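Local coordinates for protein STM4351 (Salmonella enterica, PDB 2Y7I) that binds arginine with high specificity in the periplasm as a bacterial solute-binding protein, probably delivering it to a membrane transporter, at residues Gln124-Gln128 with Asp129-Ala133; Leu202-Glu205 with Ile206-Ala209. One frame throughout, in Å; residues are numbered along the deposited sequence.

Contact 1. Residues Gln124-Gln128 with Asp129-Ala133; sequences QRYLQ and DKQQA. With ACT (acetate ion), chain G.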
# COMPACT_ATOMS: atom_id res chain seq x y z
N GLN A 124 14.96 -23.33 2.11
CA GLN A 124 16.09 -24.22 2.26
C GLN A 124 16.51 -24.29 3.73
O GLN A 124 16.72 -25.38 4.26
CB GLN A 124 17.27 -23.75 1.40
CG GLN A 124 18.56 -24.54 1.61
CD GLN A 124 19.66 -24.11 0.64
OE1 GLN A 124 20.08 -22.95 0.63
NE2 GLN A 124 20.13 -25.06 -0.17
N ARG A 125 16.60 -23.13 4.38
CA ARG A 125 17.03 -23.08 5.78
C ARG A 125 16.01 -23.77 6.68
O ARG A 125 16.39 -24.58 7.54
CB ARG A 125 17.29 -21.64 6.22
CG ARG A 125 18.04 -21.54 7.55
CD ARG A 125 18.51 -20.11 7.85
NE ARG A 125 17.42 -19.24 8.32
CZ ARG A 125 17.06 -19.09 9.59
NH1 ARG A 125 17.67 -19.78 10.55
NH2 ARG A 125 16.08 -18.25 9.91
N TYR A 126 14.73 -23.47 6.47
CA TYR A 126 13.67 -24.13 7.23
C TYR A 126 13.73 -25.66 7.15
O TYR A 126 13.73 -26.32 8.19
CB TYR A 126 12.25 -23.64 6.86
CG TYR A 126 11.19 -24.46 7.57
CD1 TYR A 126 10.89 -24.26 8.92
CD2 TYR A 126 10.55 -25.50 6.90
CE1 TYR A 126 9.95 -25.04 9.57
CE2 TYR A 126 9.61 -26.29 7.55
CZ TYR A 126 9.32 -26.06 8.88
OH TYR A 126 8.39 -26.85 9.51
N LEU A 127 13.77 -26.21 5.93
CA LEU A 127 13.79 -27.67 5.77
C LEU A 127 15.03 -28.31 6.38
O LEU A 127 14.95 -29.37 7.01
CB LEU A 127 13.68 -28.10 4.32
CG LEU A 127 12.37 -28.51 3.64
CD1 LEU A 127 12.68 -29.69 2.70
CD2 LEU A 127 11.22 -28.88 4.58
N GLN A 128 16.18 -27.66 6.16
CA GLN A 128 17.44 -28.17 6.70
C GLN A 128 17.44 -28.21 8.22
O GLN A 128 17.99 -29.13 8.82
CB GLN A 128 18.64 -27.34 6.19
CG GLN A 128 19.04 -27.71 4.76
CD GLN A 128 20.09 -26.80 4.14
OE1 GLN A 128 20.49 -26.99 2.99
NE2 GLN A 128 20.52 -25.79 4.88
N ASP A 129 16.82 -27.20 8.84
CA ASP A 129 16.84 -27.08 10.30
C ASP A 129 15.74 -27.85 10.98
O ASP A 129 15.99 -28.51 12.00
CB ASP A 129 16.71 -25.62 10.72
CG ASP A 129 17.94 -24.81 10.39
OD1 ASP A 129 18.97 -25.40 10.02
OD2 ASP A 129 17.86 -23.57 10.51
N LYS A 130 14.53 -27.76 10.43
CA LYS A 130 13.33 -28.17 11.13
C LYS A 130 12.66 -29.43 10.58
O LYS A 130 11.73 -29.95 11.19
CB LYS A 130 12.32 -27.01 11.20
CG LYS A 130 12.86 -25.74 11.89
CD LYS A 130 13.28 -26.02 13.31
CE LYS A 130 13.57 -24.75 14.09
NZ LYS A 130 14.00 -25.12 15.46
N GLN A 131 13.13 -29.91 9.44
CA GLN A 131 12.57 -31.12 8.85
C GLN A 131 13.67 -32.05 8.36
O GLN A 131 13.73 -32.41 7.18
CB GLN A 131 11.59 -30.79 7.71
CG GLN A 131 10.40 -29.92 8.11
CD GLN A 131 9.43 -30.61 9.06
OE1 GLN A 131 9.45 -31.83 9.23
NE2 GLN A 131 8.56 -29.81 9.66
N GLN A 132 14.51 -32.48 9.29
CA GLN A 132 15.73 -33.20 8.95
C GLN A 132 15.55 -34.62 8.43
O GLN A 132 16.49 -35.20 7.88
CB GLN A 132 16.71 -33.16 10.12
CG GLN A 132 17.06 -31.73 10.51
CD GLN A 132 18.18 -31.64 11.53
OE1 GLN A 132 18.57 -32.64 12.13
NE2 GLN A 132 18.70 -30.43 11.73
N ALA A 133 14.36 -35.19 8.60
CA ALA A 133 14.07 -36.52 8.08
C ALA A 133 13.71 -36.48 6.59
O ALA A 133 13.57 -37.52 5.95
CB ALA A 133 12.95 -37.19 8.89
C ACT G . 17.72 -16.86 5.57
O ACT G . 18.32 -15.79 5.39
OXT ACT G . 17.12 -16.98 6.66
CH3 ACT G . 17.70 -17.94 4.52
O HOH W 1 19.60 -21.77 10.58

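Contact 2. Residues Leu202-Glu205 with Ile206-Ala209; sequences LLQE and INAA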
# COMPACT_ATOMS: atom_id res chain seq x y z
N LEU A 202 20.64 6.29 -1.37
CA LEU A 202 19.81 5.53 -2.27
C LEU A 202 18.66 4.85 -1.50
O LEU A 202 17.52 4.90 -1.93
CB LEU A 202 20.65 4.51 -3.02
CG LEU A 202 20.04 3.60 -4.10
CD1 LEU A 202 19.55 2.34 -3.47
CD2 LEU A 202 18.91 4.29 -4.87
N LEU A 203 18.98 4.21 -0.37
CA LEU A 203 17.95 3.51 0.41
C LEU A 203 16.80 4.45 0.79
O LEU A 203 15.63 4.09 0.66
CB LEU A 203 18.56 2.87 1.65
CG LEU A 203 17.61 2.15 2.60
CD1 LEU A 203 17.05 0.90 1.95
CD2 LEU A 203 18.36 1.80 3.87
N GLN A 204 17.14 5.65 1.27
CA GLN A 204 16.10 6.61 1.69
C GLN A 204 15.28 7.17 0.52
O GLN A 204 14.11 7.49 0.68
CB GLN A 204 16.67 7.72 2.57
CG GLN A 204 17.26 7.25 3.93
CD GLN A 204 16.58 6.00 4.53
OE1 GLN A 204 15.35 5.87 4.53
NE2 GLN A 204 17.40 5.09 5.05
N GLU A 205 15.90 7.26 -0.66
CA GLU A 205 15.18 7.63 -1.87
C GLU A 205 14.16 6.56 -2.19
O GLU A 205 13.01 6.87 -2.53
CB GLU A 205 16.13 7.74 -3.04
CG GLU A 205 16.80 9.07 -3.20
CD GLU A 205 17.42 9.18 -4.58
OE1 GLU A 205 18.53 8.63 -4.78
OE2 GLU A 205 16.78 9.77 -5.47
N ILE A 206 14.59 5.30 -2.09
CA ILE A 206 13.73 4.15 -2.35
C ILE A 206 12.57 4.10 -1.34
O ILE A 206 11.42 3.87 -1.73
CB ILE A 206 14.53 2.82 -2.31
CG1 ILE A 206 15.35 2.67 -3.60
CG2 ILE A 206 13.60 1.61 -2.14
CD1 ILE A 206 16.38 1.56 -3.52
N ASN A 207 12.88 4.31 -0.06
CA ASN A 207 11.83 4.38 0.96
C ASN A 207 10.82 5.50 0.74
O ASN A 207 9.62 5.29 0.89
CB ASN A 207 12.44 4.48 2.36
CG ASN A 207 12.79 3.12 2.94
OD1 ASN A 207 12.12 2.13 2.66
ND2 ASN A 207 13.86 3.06 3.73
N ALA A 208 11.31 6.68 0.38
CA ALA A 208 10.43 7.81 0.11
C ALA A 208 9.51 7.48 -1.08
O ALA A 208 8.34 7.84 -1.07
CB ALA A 208 11.22 9.08 -0.15
N ALA A 209 10.05 6.79 -2.08
CA ALA A 209 9.28 6.38 -3.25
C ALA A 209 8.25 5.30 -2.90
O ALA A 209 7.09 5.37 -3.33
CB ALA A 209 10.21 5.91 -4.37

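Contact 1. Residues Gln124-Gln128 with Asp129-Ala133
Y126 and Q131 meet where helix 122-130 runs out, in the beta-alpha-beta unit that joins strand 114-118 to strand 135-139 in a periplasmic binding protein fold. The Q131 amide gives a nearly straight bond from NE2 to OH of Y126 (3.0 Å, 168°), with the hydroxyl lying in the amide plane. A bend at chi2 (-67°) folds the Q131 chain back to reach it, and its CG sits 3.8 Å from L127 CD2, so the same side chain touches a phenol and an apolar branch. K130 crosses the tyrosine at about a right angle, its CB 3.5 Å from Y126 CE1.

Just before it in the chain, D129 and R125 pair more loosely. D129 OD2 stands 3.8 Å from R125 NH1, well out of the guanidinium plane, a long salt bridge of charge alone. A water bridges the pair, accepting from R125 NH1 and donating to D129 OD2; Y186 OH is also hydrogen-bonded to OD2. Backbone bonds from D129 N to R125 O and from K130 N to Y126 O close the last turn. At the edge, near its plane, the R125 guanidinium meets an acetate, probably from the crystallisation liquor: NE donates to OXT at 2.8 Å and 138°.

Contact 2. Residues Leu202-Glu205 with Ile206-Ala209
L202 and I206, one turn apart on helix 200-214, press their methyl ends together: CD1 of L202 lies only 3.3 Å from CD1 of I206, tighter than an ordinary van der Waals contact. CG of L202 is anti to its own nitrogen (chi1 -177°), while the ethyl arm of I206 is extended, and the two branches meet obliquely. CD2 of L202 is the more relaxed neighbour, 4.0 Å from the same I206 CD1. Both side chains are buried and rest on V195 of strand 194-195, as L203 does; M43 also touches L202. A209, likewise buried, turns its methyl to V39 and E42 of helix 31-42.

The other side is polar and looser. Q204, exposed, bends at chi2 and brings its amide alongside that of N207, the two planes 35° apart. N207 ND2 donates to Q204 OE1 over 3.3 Å. On the N207 side the bond is straight (173°) and in the amide plane, but on the glutamine side the donor sits above the carbonyl plane, off the lone pairs. Outside partners hold the remaining ends: D200 takes Q204 NE2, and the backbone N of Q87 donates to N207 OD1. E205 OE2 forms a salt bridge with R6 NH1. A208 CB lies 3.4 Å from Q204 O.

Backbone bonds such as I206 N to L202 O (3.0 Å) and N207 N to L203 O (2.9 Å) run along both sides, the i to i+4 ladder of an amphipathic alpha-helix packed on strand 194-195 and helix 31-42 of a family 3 solute-binding protein.

Contact 1 is a helix end running into a loop, whereas contact 2 lies wholly within helix 200-214. They sit on opposite sides of the chain's centre, with their own centres 35 Å apart and nearest atoms about 21 Å apart, so neither touches the other. Contact 1 is the one near the ligand: the R125 side chain comes within about 8 Å of the bound arginine, and Q128 lies about 12 Å from a zinc ion. Contact 2 instead neighbours metal: the N207 side chain is about 5 Å from a zinc ion, and that of L202 about 5 Å from D67, which binds zinc together with H9. Along the chain, residues 124-133 precede 202-209.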